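Local coordinates for protein enzyme subtilase SubTY from Bacillus sp. TY145 (Bacillus sp., PDB 5FFN) that probably hydrolyses peptide bonds as a calcium-binding serine endopeptidase of the subtilase family, at residues Gly64-His72 with Ala102-Gly110. Sequence-based numbering, arbitrary orientation.
Sequences GSCTDRQGH and AYKVLGDNG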
ATOM      1  N   GLY A  64      -5.972   5.741  21.746  1.00 25.99           N
ATOM      2  CA  GLY A  64      -7.281   6.335  21.612  1.00 25.24           C
ATOM      3  C   GLY A  64      -7.299   7.506  20.695  1.00 24.83           C
ATOM      4  O   GLY A  64      -8.291   8.228  20.661  1.00 27.06           O
ATOM      5  N   SER A  65      -6.210   7.711  19.951  1.00 22.53           N
ATOM      6  CA  SER A  65      -6.137   8.747  18.970  1.00 22.14           C
ATOM      7  C   SER A  65      -5.457   8.191  17.724  1.00 20.70           C
ATOM      8  O   SER A  65      -4.491   7.467  17.858  1.00 19.12           O
ATOM      9  CB  SER A  65      -5.340   9.938  19.486  1.00 22.38           C
ATOM     10  OG  SER A  65      -5.608  11.025  18.642  1.00 27.96           O
ATOM     11  N   CYS A  66      -5.984   8.546  16.566  1.00 20.01           N
ATOM     12  CA  CYS A  66      -5.487   8.029  15.281  1.00 19.81           C
ATOM     13  C   CYS A  66      -6.065   8.874  14.176  1.00 18.91           C
ATOM     14  O   CYS A  66      -6.523   8.409  13.133  1.00 18.13           O
ATOM     15  CB  CYS A  66      -5.813   6.535  15.139  1.00 20.04           C
ATOM     16  SG  CYS A  66      -7.619   6.141  15.180  1.00 19.93           S
ATOM     17  N   THR A  67      -5.994  10.176  14.378  1.00 18.88           N
ATOM     18  CA  THR A  67      -6.723  11.109  13.567  1.00 19.24           C
ATOM     19  C   THR A  67      -6.129  11.336  12.181  1.00 18.32           C
ATOM     20  O   THR A  67      -4.984  11.774  12.042  1.00 17.51           O
ATOM     21  CB  THR A  67      -6.838  12.488  14.317  1.00 18.90           C
ATOM     22  OG1 THR A  67      -7.425  12.250  15.602  1.00 21.34           O
ATOM     23  CG2 THR A  67      -7.661  13.422  13.558  1.00 21.08           C
ATOM     24  N   ASP A  68      -6.932  11.091  11.149  1.00 18.34           N
ATOM     25  CA  ASP A  68      -6.500  11.347   9.772  1.00 17.96           C
ATOM     26  C   ASP A  68      -6.814  12.780   9.373  1.00 19.14           C
ATOM     27  O   ASP A  68      -8.000  13.158   9.277  1.00 19.27           O
ATOM     28  CB  ASP A  68      -7.161  10.370   8.797  1.00 17.41           C
ATOM     29  CG  ASP A  68      -6.589  10.453   7.380  1.00 16.43           C
ATOM     30  OD1 ASP A  68      -5.552  11.137   7.120  1.00 13.54           O
ATOM     31  OD2 ASP A  68      -7.190   9.836   6.472  1.00 16.44           O
ATOM     32  N   ARG A  69      -5.770  13.574   9.114  1.00 19.30           N
ATOM     33  CA  ARG A  69      -5.947  14.920   8.558  1.00 19.94           C
ATOM     34  C   ARG A  69      -5.514  15.027   7.101  1.00 20.00           C
ATOM     35  O   ARG A  69      -5.440  16.112   6.531  1.00 19.67           O
ATOM     36  CB  ARG A  69      -5.246  15.971   9.454  1.00 20.34           C
ATOM     37  CG  ARG A  69      -5.615  15.820  10.913  1.00 23.39           C
ATOM     38  CD  ARG A  69      -5.266  17.035  11.758  1.00 27.38           C
ATOM     39  NE  ARG A  69      -5.605  16.816  13.166  1.00 30.33           N
ATOM     40  CZ  ARG A  69      -4.847  16.160  14.045  1.00 33.06           C
ATOM     41  NH1 ARG A  69      -3.670  15.647  13.704  1.00 32.34           N
ATOM     42  NH2 ARG A  69      -5.262  16.023  15.303  1.00 36.39           N
ATOM     43  N   GLN A  70      -5.240  13.883   6.469  1.00 18.62           N
ATOM     44  CA  GLN A  70      -4.681  13.836   5.130  1.00 18.38           C
ATOM     45  C   GLN A  70      -5.674  13.198   4.115  1.00 17.03           C
ATOM     46  O   GLN A  70      -5.918  13.726   2.987  1.00 17.53           O
ATOM     47  CB  GLN A  70      -3.383  12.987   5.189  1.00 17.52           C
ATOM     48  CG  GLN A  70      -2.410  13.257   4.052  1.00 22.41           C
ATOM     49  CD  GLN A  70      -2.981  13.002   2.644  1.00 27.38           C
ATOM     50  OE1 GLN A  70      -3.596  11.960   2.358  1.00 27.19           O
ATOM     51  NE2 GLN A  70      -2.820  13.994   1.775  1.00 29.68           N
ATOM     52  N   GLY A  71      -6.185  12.031   4.499  1.00 16.27           N
ATOM     53  CA  GLY A  71      -7.115  11.276   3.640  1.00 16.04           C
ATOM     54  C   GLY A  71      -6.606   9.883   3.290  1.00 15.55           C
ATOM     55  O   GLY A  71      -7.360   8.926   3.290  1.00 15.39           O
ATOM     56  N   HIS A  72      -5.314   9.803   3.017  1.00 14.80           N
ATOM     57  CA  HIS A  72      -4.674   8.584   2.525  1.00 14.08           C
ATOM     58  C   HIS A  72      -5.001   7.375   3.406  1.00 13.81           C
ATOM     59  O   HIS A  72      -5.499   6.354   2.895  1.00 14.53           O
ATOM     60  CB  HIS A  72      -3.157   8.858   2.399  1.00 14.11           C
ATOM     61  CG  HIS A  72      -2.370   7.705   1.853  1.00 10.80           C
ATOM     62  ND1 HIS A  72      -1.883   6.704   2.655  1.00 11.21           N
ATOM     63  CD2 HIS A  72      -1.947   7.436   0.603  1.00 13.15           C
ATOM     64  CE1 HIS A  72      -1.211   5.844   1.904  1.00 13.21           C
ATOM     65  NE2 HIS A  72      -1.238   6.264   0.656  1.00 11.91           N
ATOM     66  N   ALA A 102      -6.273   0.904  13.649  1.00 14.77           N
ATOM     67  CA  ALA A 102      -5.874   2.130  12.959  1.00 15.89           C
ATOM     68  C   ALA A 102      -4.672   2.711  13.695  1.00 15.68           C
ATOM     69  O   ALA A 102      -4.826   3.277  14.766  1.00 15.15           O
ATOM     70  CB  ALA A 102      -7.015   3.127  12.884  1.00 16.12           C
ATOM     71  N   TYR A 103      -3.470   2.521  13.135  1.00 14.61           N
ATOM     72  CA  TYR A 103      -2.232   2.986  13.776  1.00 13.97           C
ATOM     73  C   TYR A 103      -1.660   4.134  12.974  1.00 13.41           C
ATOM     74  O   TYR A 103      -1.288   3.964  11.816  1.00 12.11           O
ATOM     75  CB  TYR A 103      -1.212   1.874  13.853  1.00 13.88           C
ATOM     76  CG  TYR A 103      -1.410   0.827  14.918  1.00 13.51           C
ATOM     77  CD1 TYR A 103      -2.639   0.623  15.573  1.00 12.99           C
ATOM     78  CD2 TYR A 103      -0.354  -0.025  15.247  1.00 13.82           C
ATOM     79  CE1 TYR A 103      -2.784  -0.385  16.530  1.00 13.87           C
ATOM     80  CE2 TYR A 103      -0.490  -1.008  16.213  1.00 12.61           C
ATOM     81  CZ  TYR A 103      -1.739  -1.188  16.848  1.00 14.26           C
ATOM     82  OH  TYR A 103      -1.828  -2.206  17.793  1.00 16.60           O
ATOM     83  N   LYS A 104      -1.616   5.319  13.573  1.00 13.63           N
ATOM     84  CA  LYS A 104      -1.097   6.506  12.863  1.00 12.71           C
ATOM     85  C   LYS A 104       0.419   6.563  13.026  1.00 13.39           C
ATOM     86  O   LYS A 104       0.929   6.668  14.147  1.00 13.48           O
ATOM     87  CB  LYS A 104      -1.739   7.806  13.366  1.00 14.25           C
ATOM     88  CG  LYS A 104      -1.246   9.031  12.664  1.00 14.25           C
ATOM     89  CD  LYS A 104      -1.988  10.292  13.092  1.00 14.41           C
ATOM     90  CE  LYS A 104      -1.664  11.476  12.228  1.00 16.97           C
ATOM     91  NZ  LYS A 104      -2.405  12.710  12.693  1.00 14.48           N
ATOM     92  N   VAL A 105       1.128   6.439  11.904  1.00 12.93           N
ATOM     93  CA  VAL A 105       2.603   6.414  11.861  1.00 13.70           C
ATOM     94  C   VAL A 105       3.176   7.473  10.908  1.00 13.48           C
ATOM     95  O   VAL A 105       4.385   7.665  10.850  1.00 14.49           O
ATOM     96  CB  VAL A 105       3.142   5.011  11.418  1.00 13.01           C
ATOM     97  CG1 VAL A 105       2.582   3.956  12.324  1.00 13.59           C
ATOM     98  CG2 VAL A 105       2.811   4.742   9.972  1.00 13.05           C
ATOM     99  N   LEU A 106       2.310   8.073  10.096  1.00 14.02           N
ATOM    100  CA  LEU A 106       2.678   9.172   9.220  1.00 15.37           C
ATOM    101  C   LEU A 106       1.913  10.406   9.664  1.00 16.55           C
ATOM    102  O   LEU A 106       0.778  10.312  10.139  1.00 15.61           O
ATOM    103  CB  LEU A 106       2.299   8.877   7.778  1.00 14.88           C
ATOM    104  CG  LEU A 106       2.938   7.637   7.147  1.00 15.43           C
ATOM    105  CD1 LEU A 106       2.360   7.502   5.757  1.00 14.01           C
ATOM    106  CD2 LEU A 106       4.460   7.792   7.125  1.00 14.63           C
ATOM    107  N   GLY A 107       2.567  11.554   9.541  1.00 19.29           N
ATOM    108  CA  GLY A 107       1.924  12.829   9.796  1.00 21.04           C
ATOM    109  C   GLY A 107       0.969  13.295   8.705  1.00 22.38           C
ATOM    110  O   GLY A 107       0.657  12.608   7.715  1.00 21.74           O
ATOM    111  N   ASP A 108       0.488  14.514   8.898  1.00 24.72           N
ATOM    112  CA  ASP A 108      -0.681  14.994   8.169  1.00 25.61           C
ATOM    113  C   ASP A 108      -0.390  15.430   6.734  1.00 26.09           C
ATOM    114  O   ASP A 108      -1.320  15.704   5.970  1.00 26.63           O
ATOM    115  CB  ASP A 108      -1.357  16.113   8.959  1.00 26.03           C
ATOM    116  CG  ASP A 108      -1.713  15.690  10.375  1.00 27.64           C
ATOM    117  OD1 ASP A 108      -1.920  14.488  10.642  1.00 27.47           O
ATOM    118  OD2 ASP A 108      -1.805  16.575  11.234  1.00 30.19           O
ATOM    119  N   ASN A 109       0.897  15.465   6.362  1.00 25.80           N
ATOM    120  CA  ASN A 109       1.280  15.635   4.970  1.00 25.39           C
ATOM    121  C   ASN A 109       1.817  14.331   4.356  1.00 23.82           C
ATOM    122  O   ASN A 109       2.480  14.337   3.336  1.00 23.71           O
ATOM    123  CB  ASN A 109       2.233  16.801   4.837  1.00 26.26           C
ATOM    124  CG  ASN A 109       1.586  18.118   5.309  1.00 30.18           C
ATOM    125  OD1 ASN A 109       0.464  18.473   4.885  1.00 33.26           O
ATOM    126  ND2 ASN A 109       2.264  18.818   6.208  1.00 35.18           N
ATOM    127  N   GLY A 110       1.517  13.217   5.004  1.00 21.67           N
ATOM    128  CA  GLY A 110       1.779  11.900   4.396  1.00 20.07           C
ATOM    129  C   GLY A 110       3.255  11.507   4.467  1.00 18.27           C
ATOM    130  O   GLY A 110       3.731  10.686   3.659  1.00 18.22           O
TER
HETATM  131  O   HOH W   1      -3.211  12.703   8.947  1.00 16.81           O
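Cys66 and Lys104, and again Gln70 and Asp108, bring their CA atoms to 5.2 Å, so the irregular run 64-72 lies alongside the C-terminal end of strand 99-104 and the type I turn Gly107-Gly110. CG of Lys104 is anti to its backbone N (chi1 -180°) and the chain is extended beyond it; NZ donates to Thr67 O at 2.8 Å, nearly in line with the carbonyl. The same NZ makes a salt bridge to Asp108 OD1 (2.8 Å), using its syn lone pair. Arg69 NH1 forms a salt bridge and hydrogen bond (3.2 Å, 151°) to Asp108 OD2, the group planes 67° apart. A water links Arg69 N to Asp108 OD1. Losing Asp108 to an alanine would probably leave Arg69 NH1 and Lys104 NZ, 3.4 Å apart, without the carboxylate that bridges and offsets both charges. Gln70 CG packs on Asp108 O (3.3 Å), its OE1 held by His72 N. Asp68 OD1 accepts from Gln70 N, an Asx turn, and from Gly71 N, completing an Asx motif; Gly71 N-caps helix 72-81. There His72 bonds Asp35 and Ser251, consistent with the subtilase catalytic triad, while the Cys66-Cys52 disulfide ties the other end of segment 64-72 to strand 49-54, parallel neighbour of strand 99-104.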